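Local coordinates for Sfrice_029225 (Spodoptera frugiperda, PDB 6I50), which probably acts as a trimeric cytokine of the tumour necrosis factor family, binding a cell-surface receptor of the matching receptor family, at residues A[29-34]-A[137-142]; A[78-83]-A[143-148]; A[83-88]-A[105-110]. One frame throughout, in Å; residues are numbered along the deposited sequence.

Contact 1 of 3, residues A[29-34]-A[137-142]; sequences VRVSHD and VRNTAG
The backbone oxygen of Asp34 is gripped by the side chain of Arg138 and by a water: NE donates to Asp34 O at 2.9 Å with an N-H...O angle of 150°, and the water that gives a proton to the same oxygen accepts from Arg138 NH2. Asp34 O lies in the guanidinium plane, at its edge, whereas NE stands well above the plane of the carbonyl. Arginine suits the place because its chain, extended from CG to NE (chi2 -175°, chi3 177°), spans from the strand to the loop. The carboxylate of Asp34 adds its charge rather than a hydrogen bond, OD1 being 4.1 Å from Arg138 NE and well out of the guanidinium plane, and its OD2 forms a salt bridge with Arg99. In the jelly-roll sandwich of the TNF fold, strands 28-31 and 134-139 belong to different sheets, and much of the polar contact between these two segments is made through water. One water accepts from Asn139 ND2 at 2.8 Å and also lies close to Val31 O; another accepts from Asp34 N and donates to Asn139 O. The branched side chain of Val31 lies against the amide of Asn139, CB 3.6 Å from ND2, while Asn139 OD1 is bonded to Tyr78 and His37. Farther along, the imidazole of His33 lies beside the turn, CD2 being 3.5 Å from Gly142 N. Gly142 fits because a side chain on it would run into His33 CB.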
loop_
_atom_site.group_PDB
_atom_site.type_symbol
_atom_site.label_atom_id
_atom_site.label_comp_id
_atom_site.label_asym_id
_atom_site.label_seq_id
_atom_site.Cartn_x
_atom_site.Cartn_y
_atom_site.Cartn_z
ATOM N N VAL A 29 22.068 -1.821 6.058
ATOM C CA VAL A 29 22.773 -0.709 5.434
ATOM C C VAL A 29 22.489 0.561 6.222
ATOM O O VAL A 29 21.329 0.864 6.526
ATOM C CB VAL A 29 22.353 -0.527 3.961
ATOM C CG1 VAL A 29 23.000 0.718 3.366
ATOM C CG2 VAL A 29 22.723 -1.762 3.146
ATOM N N ARG A 30 23.545 1.305 6.547
ATOM C CA ARG A 30 23.414 2.635 7.130
ATOM C C ARG A 30 23.331 3.656 6.006
ATOM O O ARG A 30 24.175 3.666 5.106
ATOM C CB ARG A 30 24.597 2.966 8.048
ATOM C CG ARG A 30 24.296 4.040 9.092
ATOM C CD ARG A 30 25.571 4.712 9.602
ATOM N NE ARG A 30 25.896 4.325 10.975
ATOM C CZ ARG A 30 25.467 4.964 12.061
ATOM N NH1 ARG A 30 25.817 4.538 13.270
ATOM N NH2 ARG A 30 24.690 6.028 11.945
ATOM N N VAL A 31 22.310 4.505 6.054
ATOM C CA VAL A 31 22.097 5.543 5.053
ATOM C C VAL A 31 22.402 6.882 5.704
ATOM O O VAL A 31 21.750 7.266 6.685
ATOM C CB VAL A 31 20.664 5.509 4.496
ATOM C CG1 VAL A 31 20.435 6.682 3.549
ATOM C CG2 VAL A 31 20.407 4.186 3.789
ATOM N N SER A 32 23.391 7.593 5.163
ATOM C CA SER A 32 23.808 8.857 5.745
ATOM C C SER A 32 22.764 9.941 5.495
ATOM O O SER A 32 21.922 9.840 4.599
ATOM C CB SER A 32 25.155 9.286 5.171
ATOM O OG SER A 32 26.132 8.284 5.391
ATOM N N HIS A 33 22.831 10.991 6.312
ATOM C CA HIS A 33 21.925 12.123 6.170
ATOM C C HIS A 33 21.978 12.677 4.753
ATOM O O HIS A 33 23.058 12.958 4.220
ATOM C CB HIS A 33 22.288 13.217 7.178
ATOM C CG HIS A 33 21.358 14.392 7.158
ATOM N ND1 HIS A 33 21.761 15.657 6.787
ATOM C CD2 HIS A 33 20.041 14.490 7.457
ATOM C CE1 HIS A 33 20.734 16.484 6.861
ATOM N NE2 HIS A 33 19.677 15.801 7.267
ATOM N N ASP A 34 20.800 12.811 4.145
ATOM C CA ASP A 34 20.584 13.375 2.816
ATOM C C ASP A 34 21.139 12.510 1.690
ATOM O O ASP A 34 21.131 12.944 0.529
ATOM C CB ASP A 34 21.157 14.791 2.695
ATOM C CG ASP A 34 20.415 15.619 1.671
ATOM O OD1 ASP A 34 19.173 15.712 1.782
ATOM O OD2 ASP A 34 21.066 16.166 0.759
ATOM N N VAL A 137 14.647 7.884 -2.972
ATOM C CA VAL A 137 14.107 7.775 -1.621
ATOM C C VAL A 137 15.197 8.198 -0.650
ATOM O O VAL A 137 16.304 7.646 -0.673
ATOM C CB VAL A 137 13.629 6.347 -1.311
ATOM C CG1 VAL A 137 12.886 6.324 0.018
ATOM C CG2 VAL A 137 12.737 5.819 -2.421
ATOM N N ARG A 138 14.891 9.168 0.208
ATOM C CA ARG A 138 15.801 9.587 1.265
ATOM C C ARG A 138 15.109 9.441 2.611
ATOM O O ARG A 138 13.891 9.583 2.714
ATOM C CB ARG A 138 16.256 11.045 1.091
ATOM C CG ARG A 138 17.237 11.261 -0.044
ATOM C CD ARG A 138 17.746 12.699 -0.085
ATOM N NE ARG A 138 18.749 12.853 -1.134
ATOM C CZ ARG A 138 18.459 13.022 -2.424
ATOM N NH1 ARG A 138 17.196 13.090 -2.816
ATOM N NH2 ARG A 138 19.430 13.135 -3.322
ATOM N N ASN A 139 15.890 9.157 3.647
ATOM C CA ASN A 139 15.349 9.269 4.991
ATOM C C ASN A 139 15.239 10.746 5.356
ATOM O O ASN A 139 15.980 11.590 4.841
ATOM C CB ASN A 139 16.231 8.512 5.986
ATOM C CG ASN A 139 16.338 7.036 5.654
ATOM O OD1 ASN A 139 15.388 6.430 5.144
ATOM N ND2 ASN A 139 17.501 6.450 5.922
ATOM N N THR A 140 14.271 11.069 6.216
ATOM C CA THR A 140 14.078 12.466 6.586
ATOM C C THR A 140 15.109 12.955 7.589
ATOM O O THR A 140 15.381 14.158 7.640
ATOM C CB THR A 140 12.681 12.682 7.165
ATOM O OG1 THR A 140 12.615 12.079 8.463
ATOM C CG2 THR A 140 11.635 12.063 6.262
ATOM N N ALA A 141 15.681 12.062 8.390
ATOM C CA ALA A 141 16.675 12.427 9.385
ATOM C C ALA A 141 17.917 11.572 9.195
ATOM O O ALA A 141 17.876 10.489 8.602
ATOM C CB ALA A 141 16.140 12.268 10.812
ATOM N N GLY A 142 19.028 12.071 9.724
ATOM C CA GLY A 142 20.308 11.466 9.433
ATOM C C GLY A 142 20.474 10.098 10.062
ATOM O O GLY A 142 19.983 9.815 11.155
HETATM O O HOH W 1 19.489 8.357 6.443
HETATM O O HOH W 2 18.743 9.616 3.575
HETATM O O HOH W 3 22.225 13.555 -2.293
HETATM O O HOH W 4 18.433 12.552 5.627
#

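Contact 2 of 3, residues A[78-83]-A[143-148]; sequences YLDSHD and DRHSLM
Tyr78 meets Ser146 in a single backbone bridge, and its ring brings CE1 to 4.0 Å from Arg144 CB, the ring and guanidinium planes being steeply inclined. At Leu79 the backbone N donates to His145 O at 3.1 Å, while the side chain goes to Leu147, CD2 to CD1, as an apolar patch at the margin. Asp80 is the hub. With CG swung opposite its own backbone N (chi1 -164°), its carboxylate reaches across the gap, and each oxygen takes two protein donors. OD1 accepts from His145 N at 2.7 Å and, more distantly, from His145 ND1, the two coming from opposite faces of the carboxylate plane; a water adds a third proton. OD2 turns back to its own segment, accepting His82 N in an Asx turn and His82 ND1 at 2.7 Å on its syn lone pair. Without the carboxylate, as with an alanine here, both imidazoles would probably lose the bond that fixes their rotation, and the backbone N-H groups of His82 and His145 their acceptor. With ND1 bonded to Asp80 OD2, the imidazole of His82 lies flat against the guanidinium of Arg144, centres 3.7 Å apart and planes at 9°. Arginine suits this spot: its chain bends at chi2 (-67°) to lay the flat group over the ring, and NH1 bonds Thr84 O. The carboxylate probably favours protonation of the histidines, whereas the stacked arginine would oppose it for His82. Asp143 and Arg144 both face Val31, forming a G1 beta bulge where strand 144-161 begins; the contact thus combines two His-carboxylate hydrogen bonds and an Asx turn at the diverging ends of two antiparallel neighbours in the TNF jelly roll.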
loop_
_atom_site.group_PDB
_atom_site.type_symbol
_atom_site.label_atom_id
_atom_site.label_comp_id
_atom_site.label_asym_id
_atom_site.label_seq_id
_atom_site.Cartn_x
_atom_site.Cartn_y
_atom_site.Cartn_z
ATOM N N TYR A 78 13.087 -0.699 8.069
ATOM C CA TYR A 78 14.073 -0.216 9.026
ATOM C C TYR A 78 14.351 -1.258 10.096
ATOM O O TYR A 78 13.452 -1.981 10.536
ATOM C CB TYR A 78 13.596 1.078 9.691
ATOM C CG TYR A 78 13.455 2.238 8.732
ATOM C CD1 TYR A 78 14.531 3.067 8.441
ATOM C CD2 TYR A 78 12.241 2.502 8.114
ATOM C CE1 TYR A 78 14.394 4.131 7.557
ATOM C CE2 TYR A 78 12.092 3.557 7.242
ATOM C CZ TYR A 78 13.168 4.367 6.963
ATOM O OH TYR A 78 13.000 5.416 6.086
ATOM N N LEU A 79 15.610 -1.327 10.515
ATOM C CA LEU A 79 16.029 -2.102 11.681
ATOM C C LEU A 79 16.907 -1.112 12.435
ATOM O O LEU A 79 18.113 -1.022 12.195
ATOM C CB LEU A 79 16.764 -3.388 11.299
ATOM C CG LEU A 79 17.119 -4.302 12.475
ATOM C CD1 LEU A 79 15.897 -4.518 13.352
ATOM C CD2 LEU A 79 17.667 -5.632 11.990
ATOM N N ASP A 80 16.283 -0.338 13.318
ATOM C CA ASP A 80 16.900 0.884 13.802
ATOM C C ASP A 80 16.426 1.137 15.223
ATOM O O ASP A 80 15.362 0.666 15.634
ATOM C CB ASP A 80 16.553 2.063 12.884
ATOM C CG ASP A 80 17.461 3.257 13.096
ATOM O OD1 ASP A 80 18.509 3.342 12.422
ATOM O OD2 ASP A 80 17.118 4.114 13.935
ATOM N N SER A 81 17.224 1.896 15.968
ATOM C CA SER A 81 16.915 2.171 17.363
ATOM C C SER A 81 16.304 3.550 17.587
ATOM O O SER A 81 15.935 3.864 18.721
ATOM C CB SER A 81 18.173 2.015 18.228
ATOM O OG SER A 81 19.208 2.865 17.776
ATOM N N HIS A 82 16.184 4.379 16.552
ATOM C CA HIS A 82 15.579 5.695 16.727
ATOM C C HIS A 82 14.074 5.584 16.954
ATOM O O HIS A 82 13.419 4.644 16.492
ATOM C CB HIS A 82 15.859 6.581 15.513
ATOM C CG HIS A 82 17.269 7.072 15.446
ATOM N ND1 HIS A 82 18.262 6.392 14.775
ATOM C CD2 HIS A 82 17.862 8.161 15.991
ATOM C CE1 HIS A 82 19.403 7.046 14.898
ATOM N NE2 HIS A 82 19.189 8.122 15.636
ATOM N N ASP A 83 13.524 6.563 17.681
ATOM C CA ASP A 83 12.093 6.559 17.963
ATOM C C ASP A 83 11.272 6.789 16.703
ATOM O O ASP A 83 10.178 6.228 16.574
ATOM C CB ASP A 83 11.751 7.624 19.004
ATOM C CG ASP A 83 12.112 7.203 20.418
ATOM O OD1 ASP A 83 12.392 6.005 20.636
ATOM O OD2 ASP A 83 12.114 8.074 21.313
ATOM N N ASP A 143 21.174 9.234 9.329
ATOM C CA ASP A 143 21.698 7.982 9.850
ATOM C C ASP A 143 20.617 7.083 10.431
ATOM O O ASP A 143 20.444 6.993 11.650
ATOM C CB ASP A 143 22.778 8.274 10.882
ATOM C CG ASP A 143 24.040 8.812 10.245
ATOM O OD1 ASP A 143 23.930 9.637 9.309
ATOM O OD2 ASP A 143 25.142 8.404 10.667
ATOM N N ARG A 144 19.892 6.416 9.547
ATOM C CA ARG A 144 19.001 5.330 9.905
ATOM C C ARG A 144 19.500 4.073 9.212
ATOM O O ARG A 144 20.107 4.140 8.135
ATOM C CB ARG A 144 17.551 5.628 9.498
ATOM C CG ARG A 144 16.974 6.885 10.130
ATOM C CD ARG A 144 16.805 6.725 11.622
ATOM N NE ARG A 144 15.904 7.730 12.191
ATOM C CZ ARG A 144 16.295 8.888 12.714
ATOM N NH1 ARG A 144 15.397 9.727 13.216
ATOM N NH2 ARG A 144 17.584 9.211 12.746
ATOM N N HIS A 145 19.267 2.931 9.845
ATOM C CA HIS A 145 19.640 1.641 9.285
ATOM C C HIS A 145 18.408 0.939 8.735
ATOM O O HIS A 145 17.357 0.906 9.381
ATOM C CB HIS A 145 20.308 0.757 10.337
ATOM C CG HIS A 145 21.569 1.335 10.895
ATOM N ND1 HIS A 145 21.574 2.378 11.796
ATOM C CD2 HIS A 145 22.866 1.017 10.678
ATOM C CE1 HIS A 145 22.821 2.673 12.116
ATOM N NE2 HIS A 145 23.624 1.862 11.451
ATOM N N SER A 146 18.550 0.373 7.540
ATOM C CA SER A 146 17.475 -0.366 6.895
ATOM C C SER A 146 18.012 -1.688 6.366
ATOM O O SER A 146 19.210 -1.838 6.107
ATOM C CB SER A 146 16.834 0.442 5.757
ATOM O OG SER A 146 17.823 1.001 4.910
ATOM N N LEU A 147 17.109 -2.658 6.212
ATOM C CA LEU A 147 17.457 -3.968 5.667
ATOM C C LEU A 147 17.177 -3.963 4.169
ATOM O O LEU A 147 16.017 -3.882 3.743
ATOM C CB LEU A 147 16.676 -5.078 6.366
ATOM C CG LEU A 147 17.050 -5.354 7.817
ATOM C CD1 LEU A 147 16.157 -6.443 8.396
ATOM C CD2 LEU A 147 18.513 -5.757 7.911
ATOM N N MET A 148 18.235 -4.054 3.369
ATOM C CA MET A 148 18.097 -3.999 1.917
ATOM C C MET A 148 18.116 -5.420 1.354
ATOM O O MET A 148 19.076 -5.885 0.737
ATOM C CB MET A 148 19.189 -3.123 1.310
ATOM C CG MET A 148 19.274 -1.740 1.942
ATOM S SD MET A 148 17.649 -0.967 2.037
ATOM C CE MET A 148 17.220 -1.013 0.325
HETATM O O HOH W 5 20.873 4.463 13.696
#

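Contact 3 of 3, residues A[83-88]-A[105-110]; sequences DTISWV and CAQSSY
Cys105 lays its CB over one face of the Trp87 indole, 3.6 Å from the centroid of the five-membered ring, a CH-pi contact beside which SG sits obliquely and runs on into the disulfide with Cys121, whose backbone O accepts from Trp87 NE1. The backbone oxygen of Cys105 takes two protons from opposite faces of the carbonyl plane: Ser86 OG, at 2.6 Å from Cys105 O, and Trp87 N. OG points there because it is turned away from its own backbone N (chi1 178°). Ala106 and Ser86 form a non-hydrogen-bonded antiparallel pair; the small alanine suits a place where Tyr77 of a neighbouring subunit packs on it. Gln107 exchanges two nearly straight backbone bonds with Ile85, each 2.9 Å between N and O, and its CB packs at 3.5 Å against Ile85 CD1. Ser108 OG and Thr84 OG1 share one hydrogen bond of 2.7 Å, either able to donate, on the face that carries Ala106 and Ser86. Ser109 N closes the pairing on Asp83 O. Tyr110 CD1 lies 3.7 Å from Asp83 OD2, while Asp83 OD1 is hydrogen-bonded to Ser111. Strands 84-92 and 100-108 form an antiparallel hairpin: strand 134-139 borders the former, Trp87 packs on strand 68-80, and strand 100-108 meets Asn119 and Ser120 of a neighbouring subunit.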
loop_
_atom_site.group_PDB
_atom_site.type_symbol
_atom_site.label_atom_id
_atom_site.label_comp_id
_atom_site.label_asym_id
_atom_site.label_seq_id
_atom_site.Cartn_x
_atom_site.Cartn_y
_atom_site.Cartn_z
ATOM N N ASP A 83 13.524 6.563 17.681
ATOM C CA ASP A 83 12.093 6.559 17.963
ATOM C C ASP A 83 11.272 6.789 16.703
ATOM O O ASP A 83 10.178 6.228 16.574
ATOM C CB ASP A 83 11.751 7.624 19.004
ATOM C CG ASP A 83 12.112 7.203 20.418
ATOM O OD1 ASP A 83 12.392 6.005 20.636
ATOM O OD2 ASP A 83 12.114 8.074 21.313
ATOM N N THR A 84 11.778 7.596 15.770
ATOM C CA THR A 84 11.064 7.928 14.546
ATOM C C THR A 84 11.892 7.531 13.336
ATOM O O THR A 84 13.088 7.839 13.265
ATOM C CB THR A 84 10.747 9.424 14.484
ATOM O OG1 THR A 84 9.929 9.788 15.605
ATOM C CG2 THR A 84 10.027 9.768 13.192
ATOM N N ILE A 85 11.256 6.839 12.394
ATOM C CA ILE A 85 11.840 6.543 11.096
ATOM C C ILE A 85 10.879 7.069 10.040
ATOM O O ILE A 85 9.655 6.955 10.189
ATOM C CB ILE A 85 12.120 5.035 10.918
ATOM C CG1 ILE A 85 10.915 4.191 11.335
ATOM C CG2 ILE A 85 13.325 4.621 11.756
ATOM C CD1 ILE A 85 10.036 3.760 10.185
ATOM N N SER A 86 11.429 7.682 8.997
ATOM C CA SER A 86 10.591 8.303 7.984
ATOM C C SER A 86 11.402 8.455 6.709
ATOM O O SER A 86 12.608 8.719 6.761
ATOM C CB SER A 86 10.063 9.661 8.468
ATOM O OG SER A 86 9.285 10.309 7.472
ATOM N N TRP A 87 10.741 8.272 5.571
ATOM C CA TRP A 87 11.365 8.513 4.278
ATOM C C TRP A 87 10.515 9.463 3.443
ATOM O O TRP A 87 9.311 9.639 3.677
ATOM C CB TRP A 87 11.621 7.205 3.498
ATOM C CG TRP A 87 10.423 6.335 3.210
ATOM C CD1 TRP A 87 10.100 5.163 3.830
ATOM C CD2 TRP A 87 9.435 6.535 2.189
ATOM N NE1 TRP A 87 8.961 4.624 3.270
ATOM C CE2 TRP A 87 8.530 5.449 2.263
ATOM C CE3 TRP A 87 9.221 7.528 1.227
ATOM C CZ2 TRP A 87 7.427 5.337 1.417
ATOM C CZ3 TRP A 87 8.124 7.415 0.389
ATOM C CH2 TRP A 87 7.238 6.329 0.493
ATOM N N VAL A 88 11.175 10.081 2.461
ATOM C CA VAL A 88 10.531 10.951 1.483
ATOM C C VAL A 88 10.941 10.502 0.088
ATOM O O VAL A 88 12.071 10.053 -0.129
ATOM C CB VAL A 88 10.886 12.439 1.694
ATOM C CG1 VAL A 88 10.116 12.999 2.885
ATOM C CG2 VAL A 88 12.378 12.609 1.885
ATOM N N CYS A 105 6.420 8.759 4.281
ATOM C CA CYS A 105 5.992 7.718 5.203
ATOM C C CYS A 105 6.678 7.957 6.541
ATOM O O CYS A 105 7.820 8.419 6.585
ATOM C CB CYS A 105 6.351 6.325 4.660
ATOM S SG CYS A 105 5.717 4.918 5.583
ATOM N N ALA A 106 5.978 7.654 7.638
ATOM C CA ALA A 106 6.588 7.837 8.950
ATOM C C ALA A 106 6.052 6.798 9.922
ATOM O O ALA A 106 4.891 6.394 9.849
ATOM C CB ALA A 106 6.340 9.250 9.496
ATOM N N GLN A 107 6.919 6.359 10.828
ATOM C CA GLN A 107 6.531 5.495 11.935
ATOM C C GLN A 107 7.283 5.952 13.172
ATOM O O GLN A 107 8.458 6.317 13.084
ATOM C CB GLN A 107 6.838 4.024 11.633
ATOM C CG GLN A 107 6.034 3.004 12.438
ATOM C CD GLN A 107 6.588 2.763 13.833
ATOM O OE1 GLN A 107 5.882 2.270 14.718
ATOM N NE2 GLN A 107 7.859 3.099 14.033
ATOM N N SER A 108 6.618 5.931 14.328
ATOM C CA SER A 108 7.222 6.499 15.524
ATOM C C SER A 108 6.654 5.850 16.776
ATOM O O SER A 108 5.450 5.602 16.872
ATOM C CB SER A 108 7.005 8.018 15.589
ATOM O OG SER A 108 7.756 8.604 16.650
ATOM N N SER A 109 7.538 5.580 17.729
ATOM C CA SER A 109 7.130 5.138 19.052
ATOM C C SER A 109 8.230 5.525 20.024
ATOM O O SER A 109 9.402 5.605 19.649
ATOM C CB SER A 109 6.874 3.628 19.099
ATOM O OG SER A 109 8.085 2.915 18.918
ATOM N N TYR A 110 7.843 5.778 21.270
ATOM C CA TYR A 110 8.784 6.245 22.273
ATOM C C TYR A 110 9.405 5.070 23.014
ATOM O O TYR A 110 8.710 4.132 23.419
ATOM C CB TYR A 110 8.097 7.184 23.269
ATOM C CG TYR A 110 9.032 7.686 24.353
ATOM C CD1 TYR A 110 9.816 8.818 24.154
ATOM C CD2 TYR A 110 9.143 7.019 25.567
ATOM C CE1 TYR A 110 10.680 9.272 25.136
ATOM C CE2 TYR A 110 10.005 7.464 26.553
ATOM C CZ TYR A 110 10.769 8.591 26.333
ATOM O OH TYR A 110 11.625 9.034 27.316
#

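Overall arrangement
The three contacts lie on the same side of the chain's centre, at one end of the sandwich. Contact 3 is buried and regular: backbone bonds, small hydroxyls and a disulfide cysteine hold a hairpin that faces the other subunits. Contacts 1 and 2 are only partly buried: contact 1 rests on an arginine, a backbone oxygen, an asparagine and several waters, contact 2 on a carboxylate shared by two histidines and a stacked arginine. Contact 2 joins neighbouring strands within one sheet, contact 1 bridges to the other, and the salt bridge Arg30-Asp143 ties them together. Strand 134-139 of contact 1 also pairs with strand 84-92 of contact 3, while Tyr78 and Arg144 link contact 2 to contact 3.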